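PDB 7M13: GDP-L-fucose synthase from Campylobacter jejuni subsp. jejuni serotype O:2, which makes GDP-D-glycero-L-gluco-heptose for the capsular polysaccharide with NADPH as cofactor, and belongs to the GDP-fucose synthase subfamily. Local coordinates for residues N8-I13 with F33-L38; K120-E125 with L318-K323; H193-L198 with V298-E303. One frame throughout, in Å; residues are numbered along the deposited sequence.

In the fold
Contact 1 joins two parallel strands at one edge of the Rossmann sheet, contact 2 ties a loop after strand 105-111 to the chain just before helix 322-326, and contact 3 packs helix 184-199 against the turn that ends helix 287-298. No two share an element, and their nearest atoms lie at least about 20 Å apart. Contacts 1 and 2 are partly buried, whereas contact 3 is buried although it is farthest from the chain's centre. The chemistry follows: a strand ladder with apolar faces in contact 1, one strand-like bridge with carboxylates and an Asx turn in contact 2, and a ring face plus a single lysine bond in contact 3.

Contact 1. Residues N8-I13 with F33-L38; sequences NSKIYI and FNNLVL
Ile11 with Leu36 and Tyr12 with Val37 are the paired positions of two parallel strands. The backbone ladder runs from Ile11 N to Asn35 O (3.0 Å) and from Val37 N to Ile11 O (2.9 Å), then fades to a weak bond between Ile13 N and Val37 O at 3.5 Å. Where the ladder has not begun, the Asn35 amide can donate instead: a chi1 of -171° swings it away from its own N, and ND2 meets Asn8 O at 3.0 Å from above the carbonyl plane. A water links Asn35 N to Ser9 O. Branched Ile11 and Val37 suit a strand and fill its two faces. On one, Leu36 CD2 lies against Ile11 CB (3.8 Å) and Ile13 CD1, which also meets Leu38 CD2. On the other, Val37 CG1 packs on Tyr12 CB (3.6 Å), while the Tyr12 ring turns its edge to Val37 O. Lys10 grazes Val37 before NZ pairs with Glu59. Helix 19-30 covers Ile13 and Leu38, completing the first beta-alpha-beta unit of the Rossmann fold, whose strand 11-14 leads into the predicted NADP-binding run Gly15 to Gly21; Phe55 of helix 49-59 covers Tyr12 and Val37, and strand 63-66 flanks 11-14.

Contact 2. Residues K120-E125 with L318-K323; sequences KNPLKE and LMDCSK. With EDO (1,2-ethanediol), chain H.
Asp320, Leu318 and Glu125 give up the most surface here, and each meets the opposite segment differently. Asp320 works through both backbone and side chain. Its N donates to Leu123 O at 2.8 Å, from well above the carbonyl plane, and its CB lies 3.3 Å from the same Leu123 O. OD2 lies beside Pro122 CG and Lys124 CG. OD1 is gripped twice, by Ser322 N and by Ser322 OG, the latter on its syn lone pair. Aspartate suits this place because one carboxylate can close an Asx turn at the start of helix 322-326 while its other oxygen lies beside the loop.

Leu318 is held by its backbone, at both N and O. Leu318 O accepts from Leu123 N at 2.8 Å, in the carbonyl plane, and Leu318 N donates to Asn121 OD1 at 3.0 Å. Its apolar side chain suits the ring of Pro122, which is entered through a cis peptide bond, a form proline adopts more readily than other residues, and brings CB to 4.2 Å from Leu318 CG. Next along, Leu123 CD1 meets Met319 SD.

Glu125 is bent at chi2 (91°), which lays its carboxylate against the methylenes of Lys323, with OE2 3.6 Å from Lys323 CD. Glutamate is long enough to reach past them to Asn278 N, while Lys323 NZ donates to His276 O. A water bridges the segments, lying 2.7 Å from Glu125 OE1 and within bonding distance of Asp320 O and Lys323 N.

Two backbone bonds around Leu123 and Met319 make a single beta bridge between irregular segments, followed by an Asx turn leading into a helix. It fastens a late part of the chain to the loop leaving strand 105-111, with the Met319 side chain about 7 Å from the bound cofactor and from Ser111, predicted to be important for catalysis.

Contact 3. Residues H193-L198 with V298-E303; sequences HLAKLL and VGFSGE
Lys196 runs out extended as far as CD and then bends at chi3 (75°), a turn that swings its ammonium onto Val298 O, while a chi1 of 176° sends the Phe300 side chain away from its own N and lays the ring against Ala195. The lysine bond is short, 2.8 Å from Lys196 NZ to Val298 O, and it approaches in the carbonyl plane. A carbonyl in the last turn of a helix commonly lacks a partner within the helix, and a positive charge there would also be expected to suit the negative end of the helix dipole. The same NZ is bonded to Tyr343 OH from helix 335-347, so two partners fix the flexible end. On its way the lysine chain crosses Val298, with CD 3.9 Å from Val298 CG1. That methyl also sits 3.8 Å from His193 N, where a compact branched side chain fits against the helix backbone.

The contact joins helix 184-199 to the turn between helix 287-298 and strand 303-307, which pairs in parallel with strand 231-235. In extended short-chain dehydrogenases such a smaller region generally carries the substrate-binding part, as is probable here. Gly299 leaves the helix with positive phi, a conformation glycine adopts readily, and the chain then turns toward the strand.

Ala195 makes a CH-pi contact with Phe300, its CB 3.8 Å from the ring centroid and 19° off the normal. So small a side chain lets the helix come close to the flat face, and Phe300 CE1 comes within 3.5 Å of Ala195 O. Against the opposite face lies Gly302; glycine, with no CB to run into the ring, can bring its N over the centre. Glu303 O meets the ring at its edge, and Val232 of strand 231-235 touches both Ala195 and Phe300.

Contact 1. Residues N8-I13 with F33-L38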
ATOM      1  N   ASN B   8     -34.340  -4.124   8.021  1.00 16.21           N
ATOM      2  CA  ASN B   8     -34.611  -4.515   6.612  1.00 15.61           C
ATOM      3  C   ASN B   8     -33.562  -3.943   5.669  1.00 15.17           C
ATOM      4  O   ASN B   8     -33.729  -4.099   4.484  1.00 15.67           O
ATOM      5  CB  ASN B   8     -36.013  -4.127   6.148  1.00 17.81           C
ATOM      6  CG  ASN B   8     -36.347  -2.655   6.267  1.00 17.14           C
ATOM      7  OD1 ASN B   8     -35.632  -1.832   6.846  1.00 19.12           O
ATOM      8  ND2 ASN B   8     -37.485  -2.257   5.706  1.00 23.49           N
ATOM      9  N   SER B   9     -32.542  -3.276   6.172  1.00 14.82           N
ATOM     10  CA  SER B   9     -31.401  -2.858   5.326  1.00 14.31           C
ATOM     11  C   SER B   9     -30.715  -4.039   4.670  1.00 12.92           C
ATOM     12  O   SER B   9     -30.522  -5.095   5.295  1.00 14.07           O
ATOM     13  CB  SER B   9     -30.389  -2.093   6.133  1.00 14.19           C
ATOM     14  OG  SER B   9     -30.907  -0.885   6.646  1.00 14.62           O
ATOM     15  N   LYS B  10     -30.303  -3.870   3.414  1.00 13.71           N
ATOM     16  CA  LYS B  10     -29.595  -4.941   2.704  1.00 14.28           C
ATOM     17  C   LYS B  10     -28.130  -4.899   3.120  1.00 13.57           C
ATOM     18  O   LYS B  10     -27.470  -3.904   2.825  1.00 14.53           O
ATOM     19  CB  LYS B  10     -29.760  -4.824   1.192  1.00 16.13           C
ATOM     20  CG  LYS B  10     -29.241  -6.054   0.472  1.00 17.12           C
ATOM     21  CD  LYS B  10     -29.694  -6.105  -0.974  1.00 22.63           C
ATOM     22  CE  LYS B  10     -29.401  -7.403  -1.672  1.00 24.97           C
ATOM     23  NZ  LYS B  10     -30.092  -7.407  -2.988  1.00 24.12           N
ATOM     24  N   ILE B  11     -27.647  -5.968   3.728  1.00 12.85           N
ATOM     25  CA  ILE B  11     -26.303  -6.040   4.348  1.00 13.36           C
ATOM     26  C   ILE B  11     -25.514  -7.125   3.657  1.00 13.80           C
ATOM     27  O   ILE B  11     -25.922  -8.273   3.670  1.00 14.12           O
ATOM     28  CB  ILE B  11     -26.404  -6.333   5.857  1.00 13.83           C
ATOM     29  CG1 ILE B  11     -27.223  -5.243   6.529  1.00 15.08           C
ATOM     30  CG2 ILE B  11     -25.004  -6.501   6.458  1.00 14.77           C
ATOM     31  CD1 ILE B  11     -27.590  -5.550   7.974  1.00 14.28           C
ATOM     32  N   TYR B  12     -24.347  -6.778   3.092  1.00 11.75           N
ATOM     33  CA  TYR B  12     -23.399  -7.746   2.509  1.00 12.98           C
ATOM     34  C   TYR B  12     -22.298  -8.038   3.520  1.00 12.24           C
ATOM     35  O   TYR B  12     -21.675  -7.103   4.004  1.00 12.60           O
ATOM     36  CB  TYR B  12     -22.858  -7.187   1.192  1.00 13.78           C
ATOM     37  CG  TYR B  12     -21.732  -7.963   0.568  1.00 11.76           C
ATOM     38  CD1 TYR B  12     -21.732  -9.347   0.489  1.00 12.69           C
ATOM     39  CD2 TYR B  12     -20.613  -7.282   0.094  1.00 12.34           C
ATOM     40  CE1 TYR B  12     -20.686 -10.038  -0.091  1.00 12.78           C
ATOM     41  CE2 TYR B  12     -19.578  -7.966  -0.507  1.00 14.08           C
ATOM     42  CZ  TYR B  12     -19.588  -9.336  -0.558  1.00 12.99           C
ATOM     43  OH  TYR B  12     -18.531 -10.005  -1.086  1.00 16.21           O
ATOM     44  N   ILE B  13     -22.148  -9.293   3.883  1.00 12.17           N
ATOM     45  CA  ILE B  13     -20.985  -9.805   4.652  1.00 14.19           C
ATOM     46  C   ILE B  13     -20.080 -10.525   3.670  1.00 15.16           C
ATOM     47  O   ILE B  13     -20.397 -11.635   3.249  1.00 14.25           O
ATOM     48  CB  ILE B  13     -21.404 -10.695   5.840  1.00 14.93           C
ATOM     49  CG1 ILE B  13     -22.372  -9.949   6.760  1.00 17.32           C
ATOM     50  CG2 ILE B  13     -20.169 -11.157   6.615  1.00 15.08           C
ATOM     51  CD1 ILE B  13     -23.801 -10.375   6.649  1.00 24.21           C
ATOM     52  N   PHE B  33     -31.673  -8.447  11.904  1.00 17.98           N
ATOM     53  CA  PHE B  33     -31.108  -7.953  10.623  1.00 17.66           C
ATOM     54  C   PHE B  33     -31.048  -9.138   9.676  1.00 19.00           C
ATOM     55  O   PHE B  33     -30.035  -9.864   9.644  1.00 21.26           O
ATOM     56  CB  PHE B  33     -29.731  -7.322  10.823  1.00 16.20           C
ATOM     57  CG  PHE B  33     -29.736  -6.063  11.630  1.00 17.49           C
ATOM     58  CD1 PHE B  33     -29.970  -4.835  11.060  1.00 15.20           C
ATOM     59  CD2 PHE B  33     -29.543  -6.097  13.010  1.00 17.88           C
ATOM     60  CE1 PHE B  33     -29.994  -3.684  11.824  1.00 17.63           C
ATOM     61  CE2 PHE B  33     -29.524  -4.942  13.767  1.00 20.30           C
ATOM     62  CZ  PHE B  33     -29.752  -3.733  13.178  1.00 19.15           C
ATOM     63  N   ASN B  34     -32.143  -9.427   8.984  1.00 17.77           N
ATOM     64  CA  ASN B  34     -32.285 -10.705   8.268  1.00 18.96           C
ATOM     65  C   ASN B  34     -32.134 -10.532   6.753  1.00 22.59           C
ATOM     66  O   ASN B  34     -32.134 -11.553   6.104  1.00 24.99           O
ATOM     67  CB  ASN B  34     -33.612 -11.384   8.626  1.00 20.72           C
ATOM     68  CG  ASN B  34     -33.541 -11.984  10.012  1.00 24.25           C
ATOM     69  OD1 ASN B  34     -32.592 -12.700  10.323  1.00 27.14           O
ATOM     70  ND2 ASN B  34     -34.549 -11.751  10.840  1.00 18.44           N
ATOM     71  N   ASN B  35     -31.946  -9.311   6.230  1.00 16.93           N
ATOM     72  CA  ASN B  35     -31.872  -9.024   4.775  1.00 14.92           C
ATOM     73  C   ASN B  35     -30.393  -9.044   4.366  1.00 14.66           C
ATOM     74  O   ASN B  35     -29.834  -7.992   4.020  1.00 16.47           O
ATOM     75  CB  ASN B  35     -32.505  -7.693   4.409  1.00 14.85           C
ATOM     76  CG  ASN B  35     -32.636  -7.473   2.918  1.00 13.90           C
ATOM     77  OD1 ASN B  35     -32.467  -8.426   2.136  1.00 17.57           O
ATOM     78  ND2 ASN B  35     -32.909  -6.234   2.543  1.00 14.89           N
ATOM     79  N   LEU B  36     -29.786 -10.199   4.480  1.00 14.16           N
ATOM     80  CA  LEU B  36     -28.342 -10.384   4.240  1.00 15.73           C
ATOM     81  C   LEU B  36     -28.129 -10.888   2.835  1.00 16.95           C
ATOM     82  O   LEU B  36     -28.940 -11.665   2.293  1.00 18.32           O
ATOM     83  CB  LEU B  36     -27.764 -11.357   5.259  1.00 15.48           C
ATOM     84  CG  LEU B  36     -28.048 -11.052   6.728  1.00 15.73           C
ATOM     85  CD1 LEU B  36     -27.365 -12.070   7.617  1.00 19.47           C
ATOM     86  CD2 LEU B  36     -27.686  -9.627   7.121  1.00 16.53           C
ATOM     87  N   VAL B  37     -26.996 -10.507   2.257  1.00 16.28           N
ATOM     88  CA  VAL B  37     -26.590 -11.089   0.957  1.00 17.92           C
ATOM     89  C   VAL B  37     -25.221 -11.694   1.188  1.00 16.40           C
ATOM     90  O   VAL B  37     -24.333 -11.007   1.780  1.00 17.20           O
ATOM     91  CB  VAL B  37     -26.677 -10.080  -0.202  1.00 22.45           C
ATOM     92  CG1 VAL B  37     -25.889  -8.813   0.053  1.00 24.04           C
ATOM     93  CG2 VAL B  37     -26.258 -10.725  -1.519  1.00 22.13           C
ATOM     94  N   LEU B  38     -25.101 -12.961   0.847  1.00 17.76           N
ATOM     95  CA  LEU B  38     -23.976 -13.851   1.185  1.00 16.64           C
ATOM     96  C   LEU B  38     -23.553 -14.550  -0.103  1.00 18.64           C
ATOM     97  O   LEU B  38     -24.413 -15.093  -0.789  1.00 19.53           O
ATOM     98  CB  LEU B  38     -24.424 -14.833   2.263  1.00 19.49           C
ATOM     99  CG  LEU B  38     -25.074 -14.253   3.518  1.00 19.55           C
ATOM    100  CD1 LEU B  38     -25.563 -15.384   4.406  1.00 24.95           C
ATOM    101  CD2 LEU B  38     -24.115 -13.345   4.285  1.00 19.20           C
TER
HETATM  102  O   HOH W   1     -30.918  -6.858   7.414  1.00 16.77           O

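Contact 2. Residues K120-E125 with L318-K323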
ATOM      1  N   LYS B 120       5.907   0.368  20.673  1.00 19.20           N
ATOM      2  CA  LYS B 120       5.610   0.184  22.108  1.00 19.29           C
ATOM      3  C   LYS B 120       4.213  -0.416  22.287  1.00 16.61           C
ATOM      4  O   LYS B 120       3.256   0.026  21.644  1.00 15.70           O
ATOM      5  CB  LYS B 120       5.695   1.536  22.804  1.00 23.13           C
ATOM      6  CG  LYS B 120       5.262   1.508  24.260  1.00 31.43           C
ATOM      7  CD  LYS B 120       5.321   2.828  24.959  1.00 32.90           C
ATOM      8  CE  LYS B 120       4.765   2.726  26.360  1.00 34.94           C
ATOM      9  NZ  LYS B 120       3.287   2.708  26.340  1.00 26.44           N
ATOM     10  N   ASN B 121       4.095  -1.361  23.203  1.00 15.86           N
ATOM     11  CA  ASN B 121       2.776  -1.796  23.707  1.00 14.62           C
ATOM     12  C   ASN B 121       2.377  -0.910  24.872  1.00 15.52           C
ATOM     13  O   ASN B 121       3.228  -0.525  25.692  1.00 18.57           O
ATOM     14  CB  ASN B 121       2.813  -3.244  24.166  1.00 16.16           C
ATOM     15  CG  ASN B 121       3.007  -4.217  23.036  1.00 20.27           C
ATOM     16  OD1 ASN B 121       2.249  -4.200  22.075  1.00 19.12           O
ATOM     17  ND2 ASN B 121       3.995  -5.090  23.172  1.00 26.58           N
ATOM     18  N   PRO B 122       1.078  -0.612  25.031  1.00 14.01           N
ATOM     19  CA  PRO B 122       0.040  -1.026  24.090  1.00 13.54           C
ATOM     20  C   PRO B 122       0.077  -0.151  22.836  1.00 12.98           C
ATOM     21  O   PRO B 122       0.390   1.026  22.892  1.00 13.29           O
ATOM     22  CB  PRO B 122      -1.240  -0.860  24.898  1.00 13.64           C
ATOM     23  CG  PRO B 122      -0.922   0.326  25.806  1.00 15.29           C
ATOM     24  CD  PRO B 122       0.526   0.127  26.180  1.00 14.67           C
ATOM     25  N   LEU B 123      -0.293  -0.749  21.698  1.00 12.02           N
ATOM     26  CA  LEU B 123      -0.169  -0.082  20.382  1.00 12.87           C
ATOM     27  C   LEU B 123      -1.272   0.942  20.186  1.00 11.78           C
ATOM     28  O   LEU B 123      -2.473   0.578  20.241  1.00 11.75           O
ATOM     29  CB  LEU B 123      -0.263  -1.146  19.289  1.00 13.21           C
ATOM     30  CG  LEU B 123       0.828  -2.196  19.317  1.00 13.64           C
ATOM     31  CD1 LEU B 123       0.409  -3.412  18.506  1.00 14.67           C
ATOM     32  CD2 LEU B 123       2.130  -1.592  18.802  1.00 14.90           C
ATOM     33  N   LYS B 124      -0.907   2.199  19.968  1.00 11.33           N
ATOM     34  CA  LYS B 124      -1.830   3.282  19.619  1.00 11.76           C
ATOM     35  C   LYS B 124      -2.018   3.292  18.109  1.00 11.09           C
ATOM     36  O   LYS B 124      -1.084   2.977  17.372  1.00 11.81           O
ATOM     37  CB  LYS B 124      -1.242   4.592  20.115  1.00 13.21           C
ATOM     38  CG  LYS B 124      -1.110   4.711  21.626  1.00 14.68           C
ATOM     39  CD  LYS B 124      -0.694   6.118  22.053  1.00 15.89           C
ATOM     40  CE  LYS B 124      -1.706   7.202  21.781  1.00 17.79           C
ATOM     41  NZ  LYS B 124      -1.221   8.537  22.215  1.00 18.41           N
ATOM     42  N   GLU B 125      -3.142   3.828  17.686  1.00 11.72           N
ATOM     43  CA  GLU B 125      -3.451   3.945  16.233  1.00 11.95           C
ATOM     44  C   GLU B 125      -2.334   4.751  15.562  1.00 12.85           C
ATOM     45  O   GLU B 125      -2.008   4.477  14.388  1.00 12.15           O
ATOM     46  CB  GLU B 125      -4.843   4.524  16.099  1.00 12.01           C
ATOM     47  CG  GLU B 125      -5.936   3.542  16.471  1.00 11.57           C
ATOM     48  CD  GLU B 125      -6.410   3.542  17.924  1.00 12.44           C
ATOM     49  OE1 GLU B 125      -5.739   4.216  18.785  1.00 13.99           O
ATOM     50  OE2 GLU B 125      -7.463   2.908  18.226  1.00 12.29           O
ATOM     51  N   LEU B 318      -0.244  -5.942  21.988  1.00 15.56           N
ATOM     52  CA  LEU B 318      -1.478  -5.621  22.721  1.00 15.86           C
ATOM     53  C   LEU B 318      -1.952  -4.282  22.198  1.00 15.56           C
ATOM     54  O   LEU B 318      -1.144  -3.328  22.258  1.00 16.64           O
ATOM     55  CB  LEU B 318      -1.135  -5.516  24.219  1.00 16.80           C
ATOM     56  CG  LEU B 318      -2.225  -4.942  25.114  1.00 17.95           C
ATOM     57  CD1 LEU B 318      -3.471  -5.792  25.060  1.00 18.59           C
ATOM     58  CD2 LEU B 318      -1.717  -4.804  26.540  1.00 18.50           C
ATOM     59  N   MET B 319      -3.209  -4.204  21.788  1.00 13.83           N
ATOM     60  CA  MET B 319      -3.801  -2.916  21.350  1.00 13.73           C
ATOM     61  C   MET B 319      -4.066  -1.992  22.536  1.00 13.96           C
ATOM     62  O   MET B 319      -4.607  -2.437  23.548  1.00 15.98           O
ATOM     63  CB  MET B 319      -5.121  -3.118  20.618  1.00 14.98           C
ATOM     64  CG  MET B 319      -5.038  -3.844  19.293  1.00 14.51           C
ATOM     65  SD  MET B 319      -3.719  -3.243  18.241  1.00 14.97           S
ATOM     66  CE  MET B 319      -4.200  -4.102  16.743  1.00 13.81           C
ATOM     67  N   ASP B 320      -3.840  -0.701  22.358  1.00 14.14           N
ATOM     68  CA  ASP B 320      -4.433   0.361  23.195  1.00 12.88           C
ATOM     69  C   ASP B 320      -5.845   0.585  22.657  1.00 14.28           C
ATOM     70  O   ASP B 320      -5.944   0.977  21.477  1.00 12.41           O
ATOM     71  CB  ASP B 320      -3.573   1.619  23.124  1.00 13.80           C
ATOM     72  CG  ASP B 320      -4.005   2.687  24.111  1.00 14.56           C
ATOM     73  OD1 ASP B 320      -5.204   2.744  24.425  1.00 15.76           O
ATOM     74  OD2 ASP B 320      -3.144   3.424  24.597  1.00 17.24           O
ATOM     75  N   CYS B 321      -6.868   0.241  23.433  1.00 13.33           N
ATOM     76  CA  CYS B 321      -8.283   0.381  23.028  1.00 16.02           C
ATOM     77  C   CYS B 321      -8.906   1.639  23.624  1.00 13.28           C
ATOM     78  O   CYS B 321     -10.145   1.727  23.702  1.00 13.62           O
ATOM     79  CB  CYS B 321      -9.045  -0.872  23.401  1.00 16.22           C
ATOM     80  SG  CYS B 321      -8.555  -2.287  22.371  1.00 20.52           S
ATOM     81  N   SER B 322      -8.114   2.610  24.056  1.00 13.07           N
ATOM     82  CA  SER B 322      -8.657   3.874  24.617  1.00 13.43           C
ATOM     83  C   SER B 322      -9.605   4.566  23.626  1.00 12.68           C
ATOM     84  O   SER B 322     -10.651   5.117  24.024  1.00 13.48           O
ATOM     85  CB  SER B 322      -7.551   4.805  25.065  1.00 13.58           C
ATOM     86  OG  SER B 322      -6.737   4.179  26.047  1.00 15.98           O
ATOM     87  N   LYS B 323      -9.301   4.550  22.319  1.00 12.53           N
ATOM     88  CA  LYS B 323     -10.103   5.328  21.355  1.00 13.10           C
ATOM     89  C   LYS B 323     -11.475   4.658  21.192  1.00 12.47           C
ATOM     90  O   LYS B 323     -12.486   5.346  21.255  1.00 13.58           O
ATOM     91  CB  LYS B 323      -9.332   5.433  20.044  1.00 15.21           C
ATOM     92  CG  LYS B 323     -10.030   6.144  18.921  1.00 16.40           C
ATOM     93  CD  LYS B 323      -9.126   6.050  17.684  1.00 19.35           C
ATOM     94  CE  LYS B 323      -9.554   6.853  16.497  1.00 24.22           C
ATOM     95  NZ  LYS B 323      -8.431   6.820  15.527  1.00 16.68           N
TER
HETATM   96  C1  EDO H 404       6.158   4.336  17.852  1.00 29.31           C
HETATM   97  O1  EDO H 404       7.438   4.929  17.754  1.00 36.11           O
HETATM   98  C2  EDO H 404       5.866   3.890  19.239  1.00 26.62           C
HETATM   99  O2  EDO H 404       6.732   2.896  19.684  1.00 22.15           O
HETATM  100  O   HOH W   2      -6.606   3.708  21.318  1.00 14.57           O

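Contact 3. Residues H193-L198 with V298-E303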
ATOM      1  N   HIS B 193      -7.604 -30.903  24.103  1.00 32.49           N
ATOM      2  CA  HIS B 193      -8.729 -31.857  23.919  1.00 31.76           C
ATOM      3  C   HIS B 193      -8.169 -33.221  23.492  1.00 33.05           C
ATOM      4  O   HIS B 193      -8.540 -34.241  24.114  1.00 33.06           O
ATOM      5  CB  HIS B 193      -9.762 -31.307  22.932  1.00 32.97           C
ATOM      6  CG  HIS B 193     -10.889 -32.245  22.687  1.00 31.27           C
ATOM      7  ND1 HIS B 193     -11.888 -32.452  23.619  1.00 32.85           N
ATOM      8  CD2 HIS B 193     -11.169 -33.044  21.635  1.00 31.73           C
ATOM      9  CE1 HIS B 193     -12.749 -33.330  23.142  1.00 33.83           C
ATOM     10  NE2 HIS B 193     -12.328 -33.706  21.926  1.00 34.01           N
ATOM     11  N   LEU B 194      -7.290 -33.244  22.493  1.00 32.62           N
ATOM     12  CA  LEU B 194      -6.677 -34.496  21.978  1.00 33.62           C
ATOM     13  C   LEU B 194      -5.766 -35.113  23.046  1.00 31.48           C
ATOM     14  O   LEU B 194      -5.748 -36.351  23.143  1.00 34.39           O
ATOM     15  CB  LEU B 194      -5.894 -34.215  20.696  1.00 35.68           C
ATOM     16  CG  LEU B 194      -6.721 -33.717  19.514  1.00 39.63           C
ATOM     17  CD1 LEU B 194      -5.866 -33.675  18.264  1.00 41.46           C
ATOM     18  CD2 LEU B 194      -7.954 -34.580  19.301  1.00 43.62           C
ATOM     19  N   ALA B 195      -5.048 -34.296  23.825  1.00 31.81           N
ATOM     20  CA  ALA B 195      -4.236 -34.758  24.974  1.00 30.35           C
ATOM     21  C   ALA B 195      -5.143 -35.515  25.948  1.00 32.02           C
ATOM     22  O   ALA B 195      -4.719 -36.572  26.464  1.00 29.24           O
ATOM     23  CB  ALA B 195      -3.558 -33.597  25.662  1.00 31.71           C
ATOM     24  N   LYS B 196      -6.334 -34.975  26.211  1.00 31.29           N
ATOM     25  CA  LYS B 196      -7.341 -35.590  27.115  1.00 31.64           C
ATOM     26  C   LYS B 196      -7.817 -36.903  26.492  1.00 34.45           C
ATOM     27  O   LYS B 196      -7.845 -37.925  27.214  1.00 36.76           O
ATOM     28  CB  LYS B 196      -8.515 -34.647  27.376  1.00 31.94           C
ATOM     29  CG  LYS B 196      -9.528 -35.169  28.387  1.00 33.17           C
ATOM     30  CD  LYS B 196     -10.590 -34.171  28.781  1.00 38.09           C
ATOM     31  CE  LYS B 196     -11.632 -33.971  27.699  1.00 41.21           C
ATOM     32  NZ  LYS B 196     -12.778 -33.174  28.192  1.00 44.53           N
ATOM     33  N   LEU B 197      -8.201 -36.886  25.208  1.00 31.74           N
ATOM     34  CA  LEU B 197      -8.648 -38.124  24.518  1.00 32.56           C
ATOM     35  C   LEU B 197      -7.559 -39.192  24.668  1.00 28.72           C
ATOM     36  O   LEU B 197      -7.915 -40.340  24.975  1.00 33.87           O
ATOM     37  CB  LEU B 197      -8.949 -37.853  23.039  1.00 30.17           C
ATOM     38  CG  LEU B 197     -10.172 -36.980  22.749  1.00 36.02           C
ATOM     39  CD1 LEU B 197     -10.463 -36.957  21.258  1.00 36.69           C
ATOM     40  CD2 LEU B 197     -11.406 -37.424  23.517  1.00 33.85           C
ATOM     41  N   LEU B 198      -6.287 -38.841  24.485  1.00 28.48           N
ATOM     42  CA  LEU B 198      -5.163 -39.803  24.632  1.00 28.60           C
ATOM     43  C   LEU B 198      -5.112 -40.322  26.069  1.00 34.71           C
ATOM     44  O   LEU B 198      -4.918 -41.545  26.236  1.00 31.25           O
ATOM     45  CB  LEU B 198      -3.826 -39.163  24.249  1.00 30.40           C
ATOM     46  CG  LEU B 198      -3.521 -39.033  22.755  1.00 31.50           C
ATOM     47  CD1 LEU B 198      -2.218 -38.275  22.541  1.00 30.17           C
ATOM     48  CD2 LEU B 198      -3.433 -40.401  22.090  1.00 33.42           C
ATOM     49  N   VAL B 298     -10.651 -27.812  29.637  1.00 28.82           N
ATOM     50  CA  VAL B 298     -10.679 -29.132  28.941  1.00 28.50           C
ATOM     51  C   VAL B 298     -10.739 -30.249  29.988  1.00 31.81           C
ATOM     52  O   VAL B 298     -11.342 -31.297  29.703  1.00 35.23           O
ATOM     53  CB  VAL B 298      -9.477 -29.275  27.995  1.00 30.42           C
ATOM     54  CG1 VAL B 298      -9.262 -30.717  27.549  1.00 32.03           C
ATOM     55  CG2 VAL B 298      -9.634 -28.352  26.792  1.00 29.51           C
ATOM     56  N   GLY B 299     -10.148 -30.024  31.158  1.00 33.35           N
ATOM     57  CA  GLY B 299     -10.064 -31.037  32.229  1.00 32.27           C
ATOM     58  C   GLY B 299      -8.972 -32.055  31.948  1.00 34.51           C
ATOM     59  O   GLY B 299      -9.114 -33.191  32.383  1.00 35.84           O
ATOM     60  N   PHE B 300      -7.897 -31.669  31.259  1.00 31.39           N
ATOM     61  CA  PHE B 300      -6.710 -32.531  31.044  1.00 29.00           C
ATOM     62  C   PHE B 300      -5.955 -32.675  32.370  1.00 32.87           C
ATOM     63  O   PHE B 300      -5.745 -31.648  33.056  1.00 33.95           O
ATOM     64  CB  PHE B 300      -5.821 -31.957  29.944  1.00 30.32           C
ATOM     65  CG  PHE B 300      -4.537 -32.700  29.700  1.00 27.53           C
ATOM     66  CD1 PHE B 300      -4.541 -34.032  29.319  1.00 28.38           C
ATOM     67  CD2 PHE B 300      -3.318 -32.061  29.835  1.00 28.65           C
ATOM     68  CE1 PHE B 300      -3.351 -34.695  29.063  1.00 26.06           C
ATOM     69  CE2 PHE B 300      -2.128 -32.724  29.573  1.00 32.01           C
ATOM     70  CZ  PHE B 300      -2.147 -34.048  29.200  1.00 30.63           C
ATOM     71  N   SER B 301      -5.605 -33.916  32.742  1.00 30.31           N
ATOM     72  CA  SER B 301      -4.980 -34.263  34.049  1.00 33.10           C
ATOM     73  C   SER B 301      -3.458 -34.328  33.909  1.00 32.05           C
ATOM     74  O   SER B 301      -2.773 -34.358  34.946  1.00 32.41           O
ATOM     75  CB  SER B 301      -5.529 -35.566  34.590  1.00 35.26           C
ATOM     76  OG  SER B 301      -5.075 -36.656  33.805  1.00 40.08           O
ATOM     77  N   GLY B 302      -2.950 -34.319  32.678  1.00 29.45           N
ATOM     78  CA  GLY B 302      -1.510 -34.353  32.367  1.00 30.51           C
ATOM     79  C   GLY B 302      -0.824 -33.019  32.621  1.00 33.10           C
ATOM     80  O   GLY B 302      -1.437 -32.123  33.217  1.00 31.15           O
ATOM     81  N   GLU B 303       0.424 -32.898  32.177  1.00 35.86           N
ATOM     82  CA  GLU B 303       1.318 -31.749  32.478  1.00 36.28           C
ATOM     83  C   GLU B 303       1.234 -30.713  31.360  1.00 38.49           C
ATOM     84  O   GLU B 303       0.990 -31.077  30.181  1.00 37.46           O
ATOM     85  CB  GLU B 303       2.760 -32.225  32.617  1.00 41.30           C
ATOM     86  CG  GLU B 303       2.955 -33.187  33.763  1.00 42.50           C
ATOM     87  CD  GLU B 303       4.223 -34.019  33.677  1.00 50.34           C
ATOM     88  OE1 GLU B 303       4.448 -34.825  34.595  1.00 53.84           O
ATOM     89  OE2 GLU B 303       4.989 -33.850  32.698  1.00 55.08           O
TER